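Local coordinates for protein 432aa long hypothetical deoxyribodipyrimidine photolyase (Sulfolobus tokodaii, PDB 2E0I) that probably repairs UV-damaged DNA as a deoxyribodipyrimidine photolyase, splitting cyclobutane pyrimidine dimers with light, and binds two FAD molecules, at residues Leu195-Val200 against Asn211-Leu216; Arg204-Pro208 against Asn308-Arg312. All blocks are in the same frame, centred on the assembly; numbering follows the deposited sequence.

Contact 1: Leu195-Val200 against Asn211-Leu216. With FAD (flavin-adenine dinucleotide), chain E.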
# COMPACT_ATOMS: atom_id res chain seq x y z
N LEU A 195 6.33 -16.21 -1.86
CA LEU A 195 5.11 -15.95 -1.10
C LEU A 195 3.88 -16.31 -1.91
O LEU A 195 2.92 -16.85 -1.37
CB LEU A 195 5.04 -14.47 -0.70
CG LEU A 195 6.06 -14.04 0.36
CD1 LEU A 195 6.18 -12.52 0.37
CD2 LEU A 195 5.66 -14.59 1.73
N LEU A 196 3.91 -16.00 -3.20
CA LEU A 196 2.80 -16.28 -4.09
C LEU A 196 2.46 -17.77 -4.11
O LEU A 196 1.30 -18.16 -4.33
CB LEU A 196 3.15 -15.82 -5.51
CG LEU A 196 2.05 -15.97 -6.57
CD1 LEU A 196 0.78 -15.23 -6.11
CD2 LEU A 196 2.53 -15.41 -7.90
N HIS A 197 3.45 -18.61 -3.84
CA HIS A 197 3.26 -20.04 -3.86
C HIS A 197 3.09 -20.76 -2.53
O HIS A 197 3.03 -21.99 -2.50
CB HIS A 197 4.37 -20.69 -4.67
CG HIS A 197 4.22 -20.49 -6.14
ND1 HIS A 197 3.37 -21.25 -6.92
CD2 HIS A 197 4.74 -19.55 -6.97
CE1 HIS A 197 3.39 -20.80 -8.16
NE2 HIS A 197 4.21 -19.76 -8.21
N ARG A 198 3.05 -20.03 -1.42
CA ARG A 198 2.81 -20.71 -0.15
C ARG A 198 1.37 -21.14 -0.24
O ARG A 198 0.52 -20.41 -0.75
CB ARG A 198 2.94 -19.75 1.02
CG ARG A 198 4.34 -19.49 1.48
CD ARG A 198 4.34 -18.47 2.62
NE ARG A 198 3.52 -18.88 3.76
CZ ARG A 198 2.48 -18.20 4.22
NH1 ARG A 198 2.10 -17.06 3.64
NH2 ARG A 198 1.82 -18.64 5.29
N ASN A 199 1.07 -22.33 0.26
CA ASN A 199 -0.30 -22.81 0.24
C ASN A 199 -0.89 -22.57 1.62
O ASN A 199 -0.49 -23.19 2.60
CB ASN A 199 -0.34 -24.28 -0.17
CG ASN A 199 0.18 -24.51 -1.60
OD1 ASN A 199 -0.34 -23.94 -2.57
ND2 ASN A 199 1.22 -25.33 -1.74
N VAL A 200 -1.83 -21.64 1.69
CA VAL A 200 -2.47 -21.28 2.94
C VAL A 200 -3.97 -21.52 2.88
O VAL A 200 -4.52 -21.71 1.80
CB VAL A 200 -2.25 -19.77 3.24
CG1 VAL A 200 -0.76 -19.47 3.29
CG2 VAL A 200 -2.93 -18.92 2.16
N ASN A 211 -1.38 -18.40 9.99
CA ASN A 211 -0.59 -17.72 8.97
C ASN A 211 -1.27 -17.85 7.63
O ASN A 211 -0.68 -18.32 6.67
CB ASN A 211 0.80 -18.34 8.91
CG ASN A 211 1.87 -17.29 8.75
OD1 ASN A 211 2.98 -17.57 8.28
ND2 ASN A 211 1.56 -16.06 9.17
N ASN A 212 -2.51 -17.39 7.55
CA ASN A 212 -3.26 -17.54 6.32
C ASN A 212 -3.37 -16.37 5.37
O ASN A 212 -4.29 -16.30 4.57
CB ASN A 212 -4.64 -18.09 6.64
CG ASN A 212 -4.57 -19.49 7.26
OD1 ASN A 212 -4.01 -20.42 6.66
ND2 ASN A 212 -5.12 -19.64 8.46
N ASN A 213 -2.41 -15.45 5.44
CA ASN A 213 -2.39 -14.31 4.53
C ASN A 213 -1.15 -14.46 3.66
O ASN A 213 -0.11 -14.92 4.14
CB ASN A 213 -2.36 -13.00 5.30
CG ASN A 213 -3.54 -12.85 6.22
OD1 ASN A 213 -3.51 -13.31 7.36
ND2 ASN A 213 -4.59 -12.20 5.72
N TYR A 214 -1.24 -14.10 2.39
CA TYR A 214 -0.10 -14.26 1.50
C TYR A 214 0.99 -13.24 1.71
O TYR A 214 2.11 -13.43 1.24
CB TYR A 214 -0.53 -14.19 0.03
CG TYR A 214 -1.42 -15.31 -0.42
CD1 TYR A 214 -2.80 -15.26 -0.23
CD2 TYR A 214 -0.89 -16.43 -1.05
CE1 TYR A 214 -3.63 -16.29 -0.68
CE2 TYR A 214 -1.71 -17.47 -1.50
CZ TYR A 214 -3.07 -17.39 -1.31
OH TYR A 214 -3.87 -18.44 -1.73
N ARG A 215 0.67 -12.15 2.41
CA ARG A 215 1.64 -11.09 2.65
C ARG A 215 2.24 -10.62 1.32
O ARG A 215 3.45 -10.39 1.22
CB ARG A 215 2.76 -11.60 3.56
CG ARG A 215 2.45 -11.45 5.03
CD ARG A 215 3.61 -11.95 5.85
NE ARG A 215 3.57 -13.40 5.95
CZ ARG A 215 4.62 -14.20 5.79
NH1 ARG A 215 5.82 -13.67 5.54
NH2 ARG A 215 4.48 -15.51 5.91
N LEU A 216 1.38 -10.48 0.31
CA LEU A 216 1.82 -10.04 -1.01
C LEU A 216 1.71 -8.55 -1.31
O LEU A 216 2.34 -8.08 -2.25
CB LEU A 216 1.04 -10.79 -2.09
CG LEU A 216 1.49 -12.18 -2.55
CD1 LEU A 216 0.45 -12.71 -3.50
CD2 LEU A 216 2.84 -12.11 -3.25
PA FAD E . -4.16 -11.21 2.20
O1A FAD E . -3.25 -12.37 2.16
O2A FAD E . -5.60 -11.26 2.53
O5B FAD E . -4.29 -11.09 0.59
C5B FAD E . -5.43 -10.49 -0.03
C4B FAD E . -4.99 -9.57 -1.17
O4B FAD E . -6.11 -8.94 -1.81
C3B FAD E . -4.10 -8.46 -0.61
O3B FAD E . -2.73 -8.84 -0.75
C2B FAD E . -4.40 -7.34 -1.61
O2B FAD E . -3.73 -7.61 -2.85
C1B FAD E . -5.91 -7.52 -1.78
N9A FAD E . -6.66 -6.94 -0.64
C8A FAD E . -7.12 -7.59 0.43
N7A FAD E . -7.83 -6.75 1.19
C5A FAD E . -7.82 -5.56 0.60
C6A FAD E . -8.36 -4.31 0.89
N6A FAD E . -9.11 -4.14 1.98
N1A FAD E . -8.13 -3.29 0.06
C2A FAD E . -7.41 -3.43 -1.03
N3A FAD E . -6.88 -4.60 -1.35
C4A FAD E . -7.07 -5.68 -0.56
N1 FAD E . -3.28 -2.51 1.45
C2 FAD E . -2.15 -2.00 0.79
O2 FAD E . -1.57 -2.66 -0.06
N3 FAD E . -1.65 -0.74 1.15
C4 FAD E . -2.28 -0.01 2.17
O4 FAD E . -1.87 1.12 2.45
C4X FAD E . -3.39 -0.54 2.83
N5 FAD E . -3.95 0.16 3.90
C5X FAD E . -5.08 -0.34 4.56
C6 FAD E . -5.63 0.38 5.62
C7 FAD E . -6.77 -0.09 6.26
C7M FAD E . -7.37 0.75 7.39
C8 FAD E . -7.35 -1.28 5.84
C8M FAD E . -8.62 -1.81 6.51
C9 FAD E . -6.79 -2.00 4.79
C9A FAD E . -5.66 -1.53 4.13
N10 FAD E . -5.10 -2.24 3.05
C10 FAD E . -3.90 -1.78 2.47
C1' FAD E . -5.74 -3.48 2.55
C2' FAD E . -5.30 -4.81 3.16
O2' FAD E . -5.40 -4.77 4.59
C3' FAD E . -3.88 -5.21 2.74
O3' FAD E . -3.78 -5.19 1.32
C4' FAD E . -3.52 -6.61 3.24
O4' FAD E . -3.66 -6.68 4.66
C5' FAD E . -2.09 -6.99 2.85
O5' FAD E . -1.72 -8.26 3.39
P FAD E . -1.85 -9.62 2.54
O1P FAD E . -1.20 -9.39 1.23
O2P FAD E . -1.35 -10.72 3.39
O3P FAD E . -3.44 -9.77 2.31
O HOH W 1 2.43 -16.26 1.20

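Contact 2: Arg204-Pro208 against Asn308-Arg312. With FAD (flavin-adenine dinucleotide), chain E.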
# COMPACT_ATOMS: atom_id res chain seq x y z
N ARG A 204 -9.38 -18.99 6.49
CA ARG A 204 -9.14 -18.51 7.84
C ARG A 204 -8.17 -17.33 7.85
O ARG A 204 -7.40 -17.15 8.80
CB ARG A 204 -8.61 -19.66 8.69
CG ARG A 204 -9.57 -20.83 8.81
CD ARG A 204 -9.06 -21.89 9.77
NE ARG A 204 -8.89 -21.39 11.13
CZ ARG A 204 -9.89 -20.98 11.92
NH1 ARG A 204 -11.14 -21.00 11.48
NH2 ARG A 204 -9.64 -20.54 13.14
N ARG A 205 -8.24 -16.52 6.81
CA ARG A 205 -7.34 -15.38 6.69
C ARG A 205 -7.57 -14.30 7.74
O ARG A 205 -6.77 -13.38 7.86
CB ARG A 205 -7.43 -14.78 5.29
CG ARG A 205 -8.65 -13.90 5.03
CD ARG A 205 -8.60 -13.31 3.63
NE ARG A 205 -9.43 -14.07 2.71
CZ ARG A 205 -10.74 -13.88 2.56
NH1 ARG A 205 -11.36 -12.95 3.25
NH2 ARG A 205 -11.43 -14.65 1.73
N ASP A 206 -8.65 -14.42 8.51
CA ASP A 206 -8.96 -13.42 9.52
C ASP A 206 -8.21 -13.63 10.83
O ASP A 206 -8.00 -12.70 11.58
CB ASP A 206 -10.45 -13.40 9.82
CG ASP A 206 -11.28 -12.88 8.66
OD1 ASP A 206 -11.32 -11.64 8.48
OD2 ASP A 206 -11.86 -13.71 7.92
N TYR A 207 -7.81 -14.86 11.09
CA TYR A 207 -7.11 -15.17 12.32
C TYR A 207 -5.64 -14.81 12.22
O TYR A 207 -4.87 -15.47 11.53
CB TYR A 207 -7.30 -16.65 12.62
CG TYR A 207 -8.77 -17.03 12.66
CD1 TYR A 207 -9.46 -17.09 13.87
CD2 TYR A 207 -9.48 -17.25 11.48
CE1 TYR A 207 -10.83 -17.37 13.90
CE2 TYR A 207 -10.84 -17.52 11.50
CZ TYR A 207 -11.51 -17.58 12.71
OH TYR A 207 -12.87 -17.81 12.71
N PRO A 208 -5.23 -13.74 12.92
CA PRO A 208 -3.85 -13.24 12.93
C PRO A 208 -2.86 -14.27 13.43
O PRO A 208 -1.77 -14.38 12.88
CB PRO A 208 -3.92 -12.03 13.86
CG PRO A 208 -5.33 -11.63 13.83
CD PRO A 208 -6.07 -12.93 13.82
N ASN A 308 -2.49 -8.00 9.19
CA ASN A 308 -3.49 -8.48 8.24
C ASN A 308 -4.73 -7.57 8.17
O ASN A 308 -4.95 -6.74 9.05
CB ASN A 308 -3.88 -9.93 8.54
CG ASN A 308 -4.92 -10.07 9.64
OD1 ASN A 308 -5.24 -9.12 10.37
ND2 ASN A 308 -5.45 -11.27 9.76
N GLY A 309 -5.52 -7.75 7.12
CA GLY A 309 -6.70 -6.92 6.92
C GLY A 309 -7.69 -6.88 8.06
O GLY A 309 -8.37 -5.88 8.26
N ARG A 310 -7.77 -7.96 8.81
CA ARG A 310 -8.71 -8.01 9.91
C ARG A 310 -8.30 -7.05 11.00
O ARG A 310 -9.10 -6.24 11.45
CB ARG A 310 -8.78 -9.41 10.50
CG ARG A 310 -9.99 -9.55 11.36
CD ARG A 310 -11.17 -9.38 10.47
NE ARG A 310 -12.42 -9.24 11.18
CZ ARG A 310 -13.60 -9.37 10.58
NH1 ARG A 310 -13.65 -9.65 9.29
NH2 ARG A 310 -14.72 -9.21 11.27
N VAL A 311 -7.05 -7.16 11.45
CA VAL A 311 -6.55 -6.30 12.50
C VAL A 311 -6.50 -4.87 12.00
O VAL A 311 -6.81 -3.94 12.74
CB VAL A 311 -5.13 -6.75 12.94
CG1 VAL A 311 -4.49 -5.70 13.84
CG2 VAL A 311 -5.22 -8.07 13.68
N ARG A 312 -6.13 -4.71 10.74
CA ARG A 312 -6.04 -3.41 10.11
C ARG A 312 -7.33 -2.62 10.30
O ARG A 312 -7.30 -1.48 10.74
CB ARG A 312 -5.77 -3.58 8.62
CG ARG A 312 -4.62 -2.77 8.09
CD ARG A 312 -3.66 -3.67 7.33
NE ARG A 312 -3.04 -2.99 6.20
CZ ARG A 312 -2.03 -3.48 5.48
NH1 ARG A 312 -1.50 -4.66 5.78
NH2 ARG A 312 -1.53 -2.78 4.47
PA FAD E . -4.16 -11.21 2.20
O1A FAD E . -3.25 -12.37 2.16
O2A FAD E . -5.60 -11.26 2.53
O5B FAD E . -4.29 -11.09 0.59
C5B FAD E . -5.43 -10.49 -0.03
C4B FAD E . -4.99 -9.57 -1.17
O4B FAD E . -6.11 -8.94 -1.81
C3B FAD E . -4.10 -8.46 -0.61
O3B FAD E . -2.73 -8.84 -0.75
C2B FAD E . -4.40 -7.34 -1.61
O2B FAD E . -3.73 -7.61 -2.85
C1B FAD E . -5.91 -7.52 -1.78
N9A FAD E . -6.66 -6.94 -0.64
C8A FAD E . -7.12 -7.59 0.43
N7A FAD E . -7.83 -6.75 1.19
C5A FAD E . -7.82 -5.56 0.60
C6A FAD E . -8.36 -4.31 0.89
N6A FAD E . -9.11 -4.14 1.98
N1A FAD E . -8.13 -3.29 0.06
C2A FAD E . -7.41 -3.43 -1.03
N3A FAD E . -6.88 -4.60 -1.35
C4A FAD E . -7.07 -5.68 -0.56
N1 FAD E . -3.28 -2.51 1.45
C2 FAD E . -2.15 -2.00 0.79
O2 FAD E . -1.57 -2.66 -0.06
N3 FAD E . -1.65 -0.74 1.15
C4 FAD E . -2.28 -0.01 2.17
O4 FAD E . -1.87 1.12 2.45
C4X FAD E . -3.39 -0.54 2.83
N5 FAD E . -3.95 0.16 3.90
C5X FAD E . -5.08 -0.34 4.56
C6 FAD E . -5.63 0.38 5.62
C7 FAD E . -6.77 -0.09 6.26
C7M FAD E . -7.37 0.75 7.39
C8 FAD E . -7.35 -1.28 5.84
C8M FAD E . -8.62 -1.81 6.51
C9 FAD E . -6.79 -2.00 4.79
C9A FAD E . -5.66 -1.53 4.13
N10 FAD E . -5.10 -2.24 3.05
C10 FAD E . -3.90 -1.78 2.47
C1' FAD E . -5.74 -3.48 2.55
C2' FAD E . -5.30 -4.81 3.16
O2' FAD E . -5.40 -4.77 4.59
C3' FAD E . -3.88 -5.21 2.74
O3' FAD E . -3.78 -5.19 1.32
C4' FAD E . -3.52 -6.61 3.24
O4' FAD E . -3.66 -6.68 4.66
C5' FAD E . -2.09 -6.99 2.85
O5' FAD E . -1.72 -8.26 3.39
P FAD E . -1.85 -9.62 2.54
O1P FAD E . -1.20 -9.39 1.23
O2P FAD E . -1.35 -10.72 3.39
O3P FAD E . -3.44 -9.77 2.31
O HOH W 2 -7.46 -10.73 7.08

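Contact 1: Leu195-Val200 against Asn211-Leu216
The loop that holds the FAD pyrophosphate, Asn211-Leu216, is braced from behind by Leu195-Val200, with Arg198 as the clasp between them. Its guanidinium uses N-H groups in its own plane: NH2 donates to Asn211 O (2.9 Å) and NH1 to Asn213 O (3.1 Å, N-H...O 157°), so one cation holds two peptide oxygens. A bend at chi3 (58°) turns the group onto these carbonyls, and a water links NH1 to Leu195 O and Tyr214 O. Val200 CG2 lies over the face of the Tyr214 ring, 4.0 Å from its centroid, a CH-pi contact that suits a branched side chain; Tyr214 OH bonds to Lys237. Leu195 CD2 lies over one face of the Arg215 guanidinium, toward its rim, while Leu196 CD1 meets Leu216 CD1 at 3.6 Å in an apolar patch. On the other side the loop offers its amides to FAD: Tyr214 N to O1A (2.7 Å), Arg215 N to O2P (2.7 Å) and Leu216 N to O1P (2.9 Å). Two peptides, Asn213-Tyr214 and Tyr214-Arg215, are thus held at both C=O and N-H. Arg198 and Arg215 stand behind the loop without touching phosphate and could at most add a longer-range positive field; the direct grip is backbone N-H.

Contact 2: Arg204-Pro208 against Asn308-Arg312
The carboxylate of Asp206 and the guanidinium of Arg310 meet with their planes 85° apart, so they do not form a flat two-pronged pair; they make a salt bridge, OD1 to NH1 at 3.2 Å, whose hydrogen bond is weak, and NH2 turns to Gln370. Arg204-Tyr207 form a type I turn set against the N-terminus of helix 309-322, which borders a FAD pocket consistent with the catalytic flavin site of photolyases. Within the turn, Arg204 NH2 lies over the centre of the Tyr207 ring, 3.3 Å above its plane, and also pairs with Glu210. Arg312 lies on the helix and faces the flavin, its guanidinium having FAD O2' over one face and FAD C4 at its edge, in plane. Asn308 is the N-cap: with CG between the backbone N and the carbonyl carbon (chi1 82°), its OD1 accepts from Val311 N at 2.9 Å, almost straight at 176°. The same amide spends its other end on the turn, ND2 reaching Arg205 O (3.1 Å) and Asp206 O (3.4 Å) through weak bonds; asparagine suits the place because it accepts and donates at once. Arg312 NH2 is salt-bridged to Asp340; with an alanine here, Asp340 would probably lose its charged mate and the flavin the cation packed beside it. Arg205 sends its own guanidinium to Glu243 and Glu239. A rigid proline ring completes the seam, Pro208 CG resting against Val311 CG2 at 3.6 Å.

In the fold
Both contacts use the loop between helices 189-196 and 217-221, and both border the same FAD. Contact 1 is the more buried: it folds that loop back on the end of helix 189-196, with a leucine cluster and an aromatic ring beside the arginine clasp, and it serves the pyrophosphate through backbone amides. Contact 2, only partly buried, ties an earlier bend of the loop to the distant helix 309-322; its bonds are mostly weak, its chemistry is charged and amide-based, and its FAD side is a guanidinium beside the flavin. Their centres lie about 13 Å apart, joined where Asn213 ND2 probably bonds to Arg205 O and Asn213 touches Asn308.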